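Local structure of enoyl-[acyl-carrier-protein] reductase [FMN] (Thermotoga maritima, 5GVJ) at residues D81-C86 with T102-E107; G140-G145 with V150-L155; L261-V266 with L270-F275. The protein probably catalyses the NADH-dependent reduction of enoyl-acyl-carrier-protein substrates with the help of bound FMN. The protein carries 1 engineered substitution. One frame throughout, in Å; residues are numbered along the deposited sequence.

Overall arrangement
Along the chain the three contacts follow one another in series, none nested in or crossing another. Interaction 1 comes first and closes the 15-residue connection through strand 93-97, bringing helices 79-88 and 102-110 together on the outside of the parallel barrel. Interaction 2 closes a short loop at the end of strand 136-139, tying the turn after it to the start of helix 152-162 beside the FMN site and the subunit interface. Interaction 3, last, folds the segment after helix 260-265 back onto that helix. Centres of interactions 1 and 3 lie about 30 Å apart; interactions 2 and 3 come within about 6 Å at their nearest atoms without touching.

Interaction 1. Residues D81-C86 with T102-E107; sequences DLVKVC and TKYIRE
Val83 meets Tyr104 with one methyl, CG2, set over the centre of the aromatic ring. CG2 stands 3.7 Å from the ring centroid, and its direction from there is only 9° off the ring normal, the geometry of a CH-pi contact over the face. All six ring carbons are therefore at similar distances from this methyl, the shortest being 3.8 Å from Val83 CG2 to Tyr104 CG. The second branch, CG1, leans toward one side of the ring and approaches Tyr104 CD1 at 4.0 Å. This division of labour follows from the valine torsion: with CG1 anti to the backbone N (chi1 169°), CG2 lies beside that nitrogen and takes the place above the ring centre. On the opposite face, CG of Lys103, the preceding residue, sits over the middle, so the phenol is held between an aliphatic methylene and a methyl.

Helices 79-88 and 102-110 flank strand 93-97 in the chain and lie on the outer, helical layer of a TIM-barrel fold, the clan of the nitronate monooxygenase family. Strand 93-97 is next to strand 68-73 in the parallel sheet. Val83 also touches Ile72 of strand 68-73, while the tyrosine rests on Leu74, in the loop after that strand, and on Ala79 at the start of helix 79-88. No hydrogen bond joins the two segments, and the area buried between them is small, 128 Å², most of it contributed by Val83.

Three residues on, Glu107 turns its side chain back toward Tyr104. Its OE2 lies at the edge of the phenol, in the ring plane, while the carboxylate carbon CD approaches Val83 CG1 at 4.4 Å, a looser contact at the margin.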
ATOM      1  N   ASP A  81      16.337 -30.713  -0.474  1.00 26.41           N
ATOM      2  CA  ASP A  81      16.020 -31.661  -1.537  1.00 23.78           C
ATOM      3  C   ASP A  81      15.158 -31.037  -2.627  1.00 25.77           C
ATOM      4  O   ASP A  81      15.281 -31.420  -3.795  1.00 25.62           O
ATOM      5  CB  ASP A  81      15.313 -32.883  -0.958  1.00 29.61           C
ATOM      6  CG  ASP A  81      16.220 -33.709  -0.084  1.00 34.80           C
ATOM      7  OD1 ASP A  81      17.429 -33.748  -0.377  1.00 35.35           O
ATOM      8  OD2 ASP A  81      15.728 -34.314   0.888  1.00 41.64           O
ATOM      9  N   LEU A  82      14.270 -30.102  -2.273  1.00 23.20           N
ATOM     10  CA  LEU A  82      13.436 -29.466  -3.289  1.00 21.31           C
ATOM     11  C   LEU A  82      14.268 -28.555  -4.188  1.00 22.62           C
ATOM     12  O   LEU A  82      14.028 -28.482  -5.400  1.00 23.85           O
ATOM     13  CB  LEU A  82      12.295 -28.691  -2.626  1.00 23.40           C
ATOM     14  CG  LEU A  82      11.167 -29.532  -2.009  1.00 25.10           C
ATOM     15  CD1 LEU A  82      10.188 -28.651  -1.255  1.00 27.01           C
ATOM     16  CD2 LEU A  82      10.428 -30.339  -3.074  1.00 24.35           C
ATOM     17  N   VAL A  83      15.261 -27.870  -3.612  1.00 25.23           N
ATOM     18  CA  VAL A  83      16.210 -27.100  -4.416  1.00 22.42           C
ATOM     19  C   VAL A  83      16.959 -28.018  -5.375  1.00 22.34           C
ATOM     20  O   VAL A  83      17.150 -27.693  -6.554  1.00 22.88           O
ATOM     21  CB  VAL A  83      17.180 -26.331  -3.498  1.00 24.35           C
ATOM     22  CG1 VAL A  83      18.337 -25.748  -4.299  1.00 22.66           C
ATOM     23  CG2 VAL A  83      16.446 -25.230  -2.718  1.00 19.77           C
ATOM     24  N   LYS A  84      17.413 -29.173  -4.879  1.00 23.66           N
ATOM     25  CA  LYS A  84      18.117 -30.139  -5.723  1.00 25.51           C
ATOM     26  C   LYS A  84      17.222 -30.628  -6.861  1.00 23.91           C
ATOM     27  O   LYS A  84      17.685 -30.765  -7.999  1.00 22.13           O
ATOM     28  CB  LYS A  84      18.640 -31.276  -4.830  1.00 26.95           C
ATOM     29  CG  LYS A  84      18.539 -32.732  -5.298  1.00 35.01           C
ATOM     30  CD  LYS A  84      19.529 -33.116  -6.390  1.00 44.05           C
ATOM     31  CE  LYS A  84      19.195 -34.503  -6.934  1.00 42.96           C
ATOM     32  NZ  LYS A  84      17.738 -34.519  -7.337  1.00 42.79           N
ATOM     33  N   VAL A  85      15.929 -30.850  -6.590  1.00 20.73           N
ATOM     34  CA  VAL A  85      15.003 -31.193  -7.670  1.00 23.32           C
ATOM     35  C   VAL A  85      14.993 -30.099  -8.732  1.00 18.57           C
ATOM     36  O   VAL A  85      15.003 -30.380  -9.936  1.00 19.24           O
ATOM     37  CB  VAL A  85      13.581 -31.442  -7.126  1.00 20.38           C
ATOM     38  CG1 VAL A  85      12.594 -31.620  -8.292  1.00 20.45           C
ATOM     39  CG2 VAL A  85      13.547 -32.657  -6.209  1.00 25.38           C
ATOM     40  N   CYS A  86      14.950 -28.834  -8.306  1.00 18.55           N
ATOM     41  CA  CYS A  86      14.867 -27.742  -9.270  1.00 16.43           C
ATOM     42  C   CYS A  86      16.109 -27.683 -10.141  1.00 15.16           C
ATOM     43  O   CYS A  86      16.031 -27.335 -11.323  1.00 17.63           O
ATOM     44  CB  CYS A  86      14.663 -26.410  -8.540  1.00 18.61           C
ATOM     45  SG  CYS A  86      12.981 -26.260  -7.895  1.00 19.83           S
ATOM     46  N   THR A 102      19.934 -17.318   1.039  1.00 23.83           N
ATOM     47  CA  THR A 102      21.285 -17.078   0.546  1.00 23.95           C
ATOM     48  C   THR A 102      22.041 -18.380   0.334  1.00 23.77           C
ATOM     49  O   THR A 102      22.793 -18.520  -0.637  1.00 24.86           O
ATOM     50  CB  THR A 102      22.041 -16.178   1.527  1.00 25.08           C
ATOM     51  OG1 THR A 102      21.485 -14.855   1.488  1.00 23.95           O
ATOM     52  CG2 THR A 102      23.527 -16.132   1.186  1.00 24.56           C
ATOM     53  N   LYS A 103      21.834 -19.358   1.220  1.00 23.85           N
ATOM     54  CA  LYS A 103      22.609 -20.592   1.161  1.00 26.10           C
ATOM     55  C   LYS A 103      22.383 -21.365  -0.133  1.00 28.48           C
ATOM     56  O   LYS A 103      23.210 -22.211  -0.489  1.00 24.18           O
ATOM     57  CB  LYS A 103      22.268 -21.490   2.353  1.00 26.09           C
ATOM     58  CG  LYS A 103      20.898 -22.162   2.255  1.00 30.01           C
ATOM     59  CD  LYS A 103      20.493 -22.821   3.572  1.00 33.80           C
ATOM     60  CE  LYS A 103      21.521 -23.859   4.018  1.00 40.52           C
ATOM     61  NZ  LYS A 103      21.547 -25.082   3.145  1.00 40.75           N
ATOM     62  N   TYR A 104      21.289 -21.101  -0.846  1.00 25.94           N
ATOM     63  CA  TYR A 104      20.998 -21.835  -2.073  1.00 23.21           C
ATOM     64  C   TYR A 104      21.288 -21.052  -3.342  1.00 24.33           C
ATOM     65  O   TYR A 104      21.302 -21.647  -4.426  1.00 24.42           O
ATOM     66  CB  TYR A 104      19.523 -22.235  -2.119  1.00 23.06           C
ATOM     67  CG  TYR A 104      19.058 -23.114  -0.999  1.00 26.46           C
ATOM     68  CD1 TYR A 104      19.653 -24.344  -0.760  1.00 22.47           C
ATOM     69  CD2 TYR A 104      17.992 -22.730  -0.202  1.00 23.15           C
ATOM     70  CE1 TYR A 104      19.211 -25.156   0.259  1.00 26.10           C
ATOM     71  CE2 TYR A 104      17.540 -23.531   0.814  1.00 26.94           C
ATOM     72  CZ  TYR A 104      18.146 -24.749   1.042  1.00 29.36           C
ATOM     73  OH  TYR A 104      17.680 -25.552   2.059  1.00 30.96           O
ATOM     74  N   ILE A 105      21.467 -19.734  -3.244  1.00 21.92           N
ATOM     75  CA  ILE A 105      21.479 -18.898  -4.441  1.00 21.12           C
ATOM     76  C   ILE A 105      22.570 -19.352  -5.404  1.00 24.07           C
ATOM     77  O   ILE A 105      22.332 -19.518  -6.608  1.00 22.59           O
ATOM     78  CB  ILE A 105      21.650 -17.417  -4.059  1.00 22.32           C
ATOM     79  CG1 ILE A 105      20.473 -16.946  -3.201  1.00 23.34           C
ATOM     80  CG2 ILE A 105      21.824 -16.567  -5.308  1.00 21.56           C
ATOM     81  CD1 ILE A 105      20.558 -15.482  -2.838  1.00 19.25           C
ATOM     82  N   ARG A 106      23.783 -19.562  -4.886  1.00 21.40           N
ATOM     83  CA  ARG A 106      24.927 -19.828  -5.753  1.00 22.49           C
ATOM     84  C   ARG A 106      24.742 -21.107  -6.568  1.00 23.03           C
ATOM     85  O   ARG A 106      24.982 -21.120  -7.782  1.00 23.29           O
ATOM     86  CB  ARG A 106      26.205 -19.911  -4.924  1.00 27.38           C
ATOM     87  CG  ARG A 106      27.400 -20.352  -5.725  1.00 32.01           C
ATOM     88  CD  ARG A 106      28.524 -20.820  -4.811  1.00 39.07           C
ATOM     89  NE  ARG A 106      29.676 -21.155  -5.624  1.00 43.12           N
ATOM     90  CZ  ARG A 106      30.925 -20.995  -5.205  1.00 47.93           C
ATOM     91  NH1 ARG A 106      31.156 -20.496  -3.989  1.00 45.88           N
ATOM     92  NH2 ARG A 106      31.947 -21.325  -5.991  1.00 52.88           N
ATOM     93  N   GLU A 107      24.338 -22.202  -5.922  1.00 24.08           N
ATOM     94  CA  GLU A 107      24.229 -23.451  -6.677  1.00 22.48           C
ATOM     95  C   GLU A 107      23.111 -23.377  -7.707  1.00 23.08           C
ATOM     96  O   GLU A 107      23.226 -23.949  -8.800  1.00 22.82           O
ATOM     97  CB  GLU A 107      24.020 -24.637  -5.734  1.00 24.08           C
ATOM     98  CG  GLU A 107      22.696 -24.655  -4.984  1.00 31.10           C
ATOM     99  CD  GLU A 107      22.676 -25.722  -3.901  1.00 41.34           C
ATOM    100  OE1 GLU A 107      22.847 -26.916  -4.243  1.00 45.35           O
ATOM    101  OE2 GLU A 107      22.519 -25.359  -2.708  1.00 39.78           O
TER

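Interaction 2. Residues G140-G145 with V150-L155; sequences GMESGG and VTTFVL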
ATOM      1  N   GLY A 140       4.197  -6.737  -0.031  1.00 17.39           N
ATOM      2  CA  GLY A 140       3.554  -5.968   1.016  1.00 15.18           C
ATOM      3  C   GLY A 140       2.590  -6.800   1.842  1.00 17.37           C
ATOM      4  O   GLY A 140       2.059  -7.830   1.406  1.00 15.17           O
ATOM      5  N   MET A 141       2.365  -6.334   3.074  1.00 15.35           N
ATOM      6  CA  MET A 141       1.563  -7.063   4.057  1.00 17.83           C
ATOM      7  C   MET A 141       0.069  -7.085   3.743  1.00 16.89           C
ATOM      8  O   MET A 141      -0.677  -7.728   4.491  1.00 19.18           O
ATOM      9  CB  MET A 141       1.785  -6.467   5.446  1.00 19.07           C
ATOM     10  CG  MET A 141       1.479  -4.995   5.522  1.00 21.26           C
ATOM     11  SD  MET A 141      -0.185  -4.746   6.149  1.00 39.69           S
ATOM     12  CE  MET A 141       0.060  -5.195   7.874  1.00 36.34           C
ATOM     13  N   GLU A 142      -0.400  -6.420   2.684  1.00 12.88           N
ATOM     14  CA  GLU A 142      -1.788  -6.617   2.274  1.00 16.35           C
ATOM     15  C   GLU A 142      -2.002  -7.946   1.566  1.00 16.51           C
ATOM     16  O   GLU A 142      -3.149  -8.291   1.263  1.00 17.90           O
ATOM     17  CB  GLU A 142      -2.270  -5.491   1.349  1.00 16.34           C
ATOM     18  CG  GLU A 142      -1.286  -5.086   0.241  1.00 14.94           C
ATOM     19  CD  GLU A 142      -0.411  -3.912   0.663  1.00 18.62           C
ATOM     20  OE1 GLU A 142       0.461  -4.101   1.536  1.00 16.03           O
ATOM     21  OE2 GLU A 142      -0.620  -2.795   0.145  1.00 17.77           O
ATOM     22  N   SER A 143      -0.940  -8.686   1.277  1.00 15.47           N
ATOM     23  CA  SER A 143      -1.128  -9.961   0.610  1.00 16.36           C
ATOM     24  C   SER A 143      -1.696 -10.985   1.594  1.00 19.16           C
ATOM     25  O   SER A 143      -1.733 -10.768   2.810  1.00 17.24           O
ATOM     26  CB  SER A 143       0.187 -10.441  -0.003  1.00 19.19           C
ATOM     27  OG  SER A 143       1.179 -10.590   0.983  1.00 29.87           O
ATOM     28  N   GLY A 144      -2.173 -12.113   1.042  1.00 25.03           N
ATOM     29  CA  GLY A 144      -2.670 -13.192   1.867  1.00 24.59           C
ATOM     30  C   GLY A 144      -1.555 -14.093   2.382  1.00 27.53           C
ATOM     31  O   GLY A 144      -0.417 -14.069   1.910  1.00 25.17           O
ATOM     32  N   GLY A 145      -1.898 -14.896   3.383  1.00 24.35           N
ATOM     33  CA  GLY A 145      -0.936 -15.828   3.930  1.00 27.55           C
ATOM     34  C   GLY A 145       0.032 -15.130   4.862  1.00 28.23           C
ATOM     35  O   GLY A 145      -0.235 -14.043   5.383  1.00 27.78           O
ATOM     36  N   VAL A 150       5.519  -4.278   6.350  1.00 19.88           N
ATOM     37  CA  VAL A 150       5.494  -3.099   5.487  1.00 19.83           C
ATOM     38  C   VAL A 150       4.456  -3.292   4.386  1.00 18.99           C
ATOM     39  O   VAL A 150       4.318  -4.391   3.829  1.00 15.69           O
ATOM     40  CB  VAL A 150       6.892  -2.836   4.900  1.00 17.15           C
ATOM     41  CG1 VAL A 150       6.926  -1.476   4.191  1.00 14.19           C
ATOM     42  CG2 VAL A 150       7.946  -2.896   6.002  1.00 19.31           C
ATOM     43  N   THR A 151       3.733  -2.221   4.054  1.00 16.59           N
ATOM     44  CA  THR A 151       2.764  -2.283   2.966  1.00 16.44           C
ATOM     45  C   THR A 151       3.457  -2.146   1.619  1.00 15.30           C
ATOM     46  O   THR A 151       4.593  -1.679   1.518  1.00 14.02           O
ATOM     47  CB  THR A 151       1.716  -1.178   3.077  1.00 14.87           C
ATOM     48  OG1 THR A 151       2.352   0.076   2.810  1.00 15.47           O
ATOM     49  CG2 THR A 151       1.085  -1.156   4.471  1.00 14.95           C
ATOM     50  N   THR A 152       2.732  -2.530   0.566  1.00 14.78           N
ATOM     51  CA  THR A 152       3.289  -2.489  -0.786  1.00 14.64           C
ATOM     52  C   THR A 152       3.694  -1.078  -1.177  1.00 14.99           C
ATOM     53  O   THR A 152       4.767  -0.869  -1.760  1.00 13.80           O
ATOM     54  CB  THR A 152       2.268  -3.041  -1.781  1.00 13.73           C
ATOM     55  OG1 THR A 152       1.999  -4.402  -1.459  1.00 15.25           O
ATOM     56  CG2 THR A 152       2.791  -2.969  -3.218  1.00 13.66           C
ATOM     57  N   PHE A 153       2.839  -0.100  -0.871  1.00 14.53           N
ATOM     58  CA  PHE A 153       3.068   1.265  -1.320  1.00 15.14           C
ATOM     59  C   PHE A 153       4.418   1.773  -0.855  1.00 15.49           C
ATOM     60  O   PHE A 153       5.137   2.440  -1.610  1.00 12.66           O
ATOM     61  CB  PHE A 153       1.957   2.173  -0.793  1.00 16.62           C
ATOM     62  CG  PHE A 153       1.706   3.353  -1.652  1.00 15.02           C
ATOM     63  CD1 PHE A 153       0.782   3.281  -2.679  1.00 15.64           C
ATOM     64  CD2 PHE A 153       2.416   4.521  -1.462  1.00 17.10           C
ATOM     65  CE1 PHE A 153       0.566   4.365  -3.497  1.00 16.16           C
ATOM     66  CE2 PHE A 153       2.198   5.611  -2.267  1.00 21.69           C
ATOM     67  CZ  PHE A 153       1.267   5.531  -3.290  1.00 18.71           C
ATOM     68  N   VAL A 154       4.774   1.461   0.388  1.00 13.48           N
ATOM     69  CA  VAL A 154       6.047   1.890   0.954  1.00 11.59           C
ATOM     70  C   VAL A 154       7.174   0.953   0.527  1.00 14.05           C
ATOM     71  O   VAL A 154       8.264   1.389   0.133  1.00 14.00           O
ATOM     72  CB  VAL A 154       5.924   1.958   2.488  1.00 13.17           C
ATOM     73  CG1 VAL A 154       7.297   2.155   3.127  1.00 14.89           C
ATOM     74  CG2 VAL A 154       4.949   3.081   2.911  1.00 13.94           C
ATOM     75  N   LEU A 155       6.932  -0.352   0.623  1.00 12.08           N
ATOM     76  CA  LEU A 155       8.007  -1.328   0.467  1.00 14.55           C
ATOM     77  C   LEU A 155       8.594  -1.310  -0.940  1.00 14.50           C
ATOM     78  O   LEU A 155       9.817  -1.309  -1.113  1.00 14.57           O
ATOM     79  CB  LEU A 155       7.486  -2.719   0.802  1.00 12.69           C
ATOM     80  CG  LEU A 155       8.524  -3.832   0.710  1.00 14.96           C
ATOM     81  CD1 LEU A 155       9.525  -3.721   1.854  1.00 16.07           C
ATOM     82  CD2 LEU A 155       7.794  -5.176   0.739  1.00 14.91           C
TER
HETATM   83  O   HOH W   1      -0.053  -0.163   0.366  0.50 15.47           O
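The carboxylate of Glu142 receives the backbone amide of Thr152, which donates to OE1 at 2.9 Å from above the carboxylate plane, 40° out of it, with a weak second bond to OE2. The carboxylate reaches this amide because CG is tucked between the backbone N and the carbonyl carbon (chi1 44°) and the chain bends again at chi2. Met141 N donates to Val150 O at 2.9 Å, and Met141 CG packs 4.0 Å from Thr151 CG2, the two side chains running the same way. Gly140 CA packs 3.3 Å from Thr152 OG1 and makes a CA-H...O contact with Val150 O, the oxygen that also receives Met141 N.

Thr151 occupies the N-cap position, so the carboxylate lies at the helix N terminus; a water bonded to Glu142 OE2 also accepts from Phe153 N. OE2 further bonds Thr151 OG1 of the second subunit, and Thr151 OG1 of this chain makes the same bond to Glu142 OE2 of the second subunit. Thr152 OG1 is taken by Gly171 O. Gly140 O accepts from both Ser143 N and Ser143 OG, fixing the turn.

The type I turn Gly140-Ser143 lies at the C-terminal end of barrel strand 136-139 and leads into Gly144, which binds FMN in another structure of this protein; TIM barrels keep their active sites at this end.

Interaction 3. Residues L261-V266 with L270-F275; sequences LRRAVV and LERGSF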
ATOM      1  N   LEU A 261      -4.756 -24.824   5.737  1.00 29.75           N
ATOM      2  CA  LEU A 261      -4.743 -24.257   4.390  1.00 32.97           C
ATOM      3  C   LEU A 261      -5.235 -25.270   3.363  1.00 29.93           C
ATOM      4  O   LEU A 261      -6.001 -24.920   2.456  1.00 31.32           O
ATOM      5  CB  LEU A 261      -3.342 -23.754   4.022  1.00 33.85           C
ATOM      6  CG  LEU A 261      -3.232 -23.120   2.623  1.00 33.42           C
ATOM      7  CD1 LEU A 261      -4.049 -21.825   2.522  1.00 30.42           C
ATOM      8  CD2 LEU A 261      -1.782 -22.873   2.215  1.00 32.93           C
ATOM      9  N   ARG A 262      -4.829 -26.534   3.501  1.00 32.84           N
ATOM     10  CA  ARG A 262      -5.301 -27.567   2.581  1.00 30.81           C
ATOM     11  C   ARG A 262      -6.815 -27.733   2.656  1.00 29.95           C
ATOM     12  O   ARG A 262      -7.475 -27.937   1.630  1.00 26.49           O
ATOM     13  CB  ARG A 262      -4.612 -28.899   2.876  1.00 34.02           C
ATOM     14  CG  ARG A 262      -4.804 -29.927   1.775  1.00 34.34           C
ATOM     15  CD  ARG A 262      -4.568 -31.346   2.279  1.00 42.33           C
ATOM     16  NE  ARG A 262      -5.532 -31.702   3.319  1.00 49.62           N
ATOM     17  CZ  ARG A 262      -6.724 -32.245   3.089  1.00 48.77           C
ATOM     18  NH1 ARG A 262      -7.113 -32.519   1.848  1.00 46.83           N
ATOM     19  NH2 ARG A 262      -7.528 -32.521   4.108  1.00 51.51           N
ATOM     20  N   ARG A 263      -7.387 -27.648   3.860  1.00 30.00           N
ATOM     21  CA  ARG A 263      -8.830 -27.835   3.993  1.00 32.89           C
ATOM     22  C   ARG A 263      -9.598 -26.751   3.249  1.00 29.00           C
ATOM     23  O   ARG A 263     -10.661 -27.016   2.675  1.00 29.12           O
ATOM     24  CB  ARG A 263      -9.240 -27.864   5.468  1.00 35.74           C
ATOM     25  CG  ARG A 263      -8.784 -29.095   6.243  1.00 36.37           C
ATOM     26  CD  ARG A 263      -9.616 -29.285   7.504  1.00 40.63           C
ATOM     27  NE  ARG A 263      -9.294 -28.306   8.537  1.00 45.95           N
ATOM     28  CZ  ARG A 263      -8.319 -28.456   9.434  1.00 48.53           C
ATOM     29  NH1 ARG A 263      -7.558 -29.550   9.429  1.00 47.48           N
ATOM     30  NH2 ARG A 263      -8.098 -27.510  10.344  1.00 48.12           N
ATOM     31  N   ALA A 264      -9.083 -25.518   3.249  1.00 30.50           N
ATOM     32  CA  ALA A 264      -9.747 -24.452   2.504  1.00 26.92           C
ATOM     33  C   ALA A 264      -9.565 -24.643   1.005  1.00 28.28           C
ATOM     34  O   ALA A 264     -10.543 -24.654   0.247  1.00 27.65           O
ATOM     35  CB  ALA A 264      -9.215 -23.087   2.946  1.00 26.59           C
ATOM     36  N   VAL A 265      -8.317 -24.811   0.560  1.00 26.74           N
ATOM     37  CA  VAL A 265      -8.024 -24.885  -0.870  1.00 27.49           C
ATOM     38  C   VAL A 265      -8.628 -26.139  -1.491  1.00 24.20           C
ATOM     39  O   VAL A 265      -9.283 -26.079  -2.538  1.00 26.02           O
ATOM     40  CB  VAL A 265      -6.502 -24.827  -1.111  1.00 29.84           C
ATOM     41  CG1 VAL A 265      -6.193 -25.142  -2.572  1.00 26.42           C
ATOM     42  CG2 VAL A 265      -5.960 -23.466  -0.741  1.00 26.30           C
ATOM     43  N   VAL A 266      -8.399 -27.293  -0.881  1.00 27.38           N
ATOM     44  CA  VAL A 266      -8.816 -28.544  -1.504  1.00 31.83           C
ATOM     45  C   VAL A 266     -10.266 -28.872  -1.184  1.00 30.78           C
ATOM     46  O   VAL A 266     -11.018 -29.276  -2.072  1.00 28.43           O
ATOM     47  CB  VAL A 266      -7.879 -29.695  -1.088  1.00 32.41           C
ATOM     48  CG1 VAL A 266      -8.321 -30.999  -1.745  1.00 38.54           C
ATOM     49  CG2 VAL A 266      -6.453 -29.370  -1.463  1.00 30.52           C
ATOM     50  N   LEU A 270     -15.397 -24.249   5.115  1.00 34.62           N
ATOM     51  CA  LEU A 270     -15.618 -22.968   5.782  1.00 37.05           C
ATOM     52  C   LEU A 270     -15.414 -23.057   7.283  1.00 41.45           C
ATOM     53  O   LEU A 270     -15.199 -22.027   7.930  1.00 38.92           O
ATOM     54  CB  LEU A 270     -17.029 -22.442   5.534  1.00 35.93           C
ATOM     55  CG  LEU A 270     -17.389 -21.789   4.206  1.00 35.08           C
ATOM     56  CD1 LEU A 270     -16.312 -20.793   3.776  1.00 34.44           C
ATOM     57  CD2 LEU A 270     -17.626 -22.853   3.170  1.00 41.72           C
ATOM     58  N   GLU A 271     -15.496 -24.260   7.850  1.00 40.71           N
ATOM     59  CA  GLU A 271     -15.456 -24.406   9.299  1.00 46.09           C
ATOM     60  C   GLU A 271     -14.032 -24.344   9.836  1.00 40.36           C
ATOM     61  O   GLU A 271     -13.764 -23.623  10.801  1.00 47.55           O
ATOM     62  CB  GLU A 271     -16.130 -25.716   9.708  1.00 48.15           C
ATOM     63  CG  GLU A 271     -17.582 -25.797   9.274  1.00 56.99           C
ATOM     64  CD  GLU A 271     -18.536 -25.656  10.442  1.00 68.67           C
ATOM     65  OE1 GLU A 271     -18.239 -26.229  11.513  1.00 70.95           O
ATOM     66  OE2 GLU A 271     -19.570 -24.965  10.295  1.00 64.52           O
ATOM     67  N   ARG A 272     -13.106 -25.102   9.241  1.00 39.77           N
ATOM     68  CA  ARG A 272     -11.727 -25.119   9.722  1.00 44.09           C
ATOM     69  C   ARG A 272     -10.710 -24.967   8.595  1.00 35.67           C
ATOM     70  O   ARG A 272      -9.585 -25.461   8.719  1.00 35.39           O
ATOM     71  CB  ARG A 272     -11.431 -26.398  10.513  1.00 48.58           C
ATOM     72  CG  ARG A 272     -12.494 -26.749  11.558  1.00 48.78           C
ATOM     73  CD  ARG A 272     -12.077 -27.909  12.479  1.00 43.65           C
ATOM     74  NE  ARG A 272     -11.435 -29.061  11.828  1.00 44.67           N
ATOM     75  CZ  ARG A 272     -11.924 -29.712  10.766  1.00 44.31           C
ATOM     76  NH1 ARG A 272     -13.073 -29.336  10.189  1.00 46.81           N
ATOM     77  NH2 ARG A 272     -11.261 -30.745  10.249  1.00 42.02           N
ATOM     78  N   GLY A 273     -11.080 -24.318   7.495  1.00 35.70           N
ATOM     79  CA  GLY A 273     -10.112 -23.948   6.476  1.00 33.86           C
ATOM     80  C   GLY A 273      -9.570 -22.549   6.729  1.00 33.44           C
ATOM     81  O   GLY A 273     -10.292 -21.656   7.175  1.00 29.30           O
ATOM     82  N   SER A 274      -8.280 -22.374   6.450  1.00 31.64           N
ATOM     83  CA  SER A 274      -7.640 -21.062   6.499  1.00 28.57           C
ATOM     84  C   SER A 274      -7.598 -20.506   5.080  1.00 27.50           C
ATOM     85  O   SER A 274      -6.884 -21.030   4.218  1.00 24.35           O
ATOM     86  CB  SER A 274      -6.241 -21.155   7.102  1.00 28.23           C
ATOM     87  OG  SER A 274      -6.325 -21.278   8.509  1.00 34.31           O
ATOM     88  N   PHE A 275      -8.372 -19.451   4.832  1.00 25.66           N
ATOM     89  CA  PHE A 275      -8.524 -18.910   3.483  1.00 27.27           C
ATOM     90  C   PHE A 275      -7.533 -17.761   3.319  1.00 24.88           C
ATOM     91  O   PHE A 275      -7.867 -16.593   3.512  1.00 23.26           O
ATOM     92  CB  PHE A 275      -9.969 -18.492   3.242  1.00 26.38           C
ATOM     93  CG  PHE A 275     -10.905 -19.662   3.115  1.00 26.65           C
ATOM     94  CD1 PHE A 275     -11.383 -20.312   4.244  1.00 29.10           C
ATOM     95  CD2 PHE A 275     -11.276 -20.133   1.866  1.00 24.89           C
ATOM     96  CE1 PHE A 275     -12.236 -21.405   4.128  1.00 29.16           C
ATOM     97  CE2 PHE A 275     -12.131 -21.224   1.743  1.00 28.24           C
ATOM     98  CZ  PHE A 275     -12.606 -21.857   2.877  1.00 28.88           C
TER
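The guanidinium groups of Arg263 and Arg272 lie flat on one another, centres 4.0 Å apart and planes at 13°. They are offset: Arg272 NH2 covers the rim of one face of Arg263, and Arg263 NE sits likewise over one face of Arg272. At the edge of the Arg263 group, in its plane, is the carbonyl carbon of Arg272. The third flat group, the Phe275 ring, carries Ala264 CB over its centre, 3.4 Å from the centroid and 5° off the normal, a CH-pi contact.

Arg263 NE donates to Arg272 O at 2.9 Å, from above the carbonyl plane, and NH2 adds a weak bond to the same oxygen. The bend at chi3 (-73°) turns the guanidinium back toward this carbonyl. Next along the chain, Gly273 comes close to the helix, its CA 3.7 Å from Ala264 N. Leu261 CD1 and Ala264 CB pack against Ser274 O, each at 3.4 Å, in van der Waals contact, and Ser274 OG is bonded to Ser260. Tyr208 of helix 206-214 meets both Ala264 and the Phe275 ring, and Leu261 also lies near the FMN-binding residue Ala23.

Stacking two like charges is probably unfavourable in itself, although Arg272 is solvent-exposed and a crystal neighbour may influence its pose. Its salt bridge to Asp269, also weakly paired with Arg263, probably offsets the repulsion, while Arg272 O ties Arg263 to the returning chain.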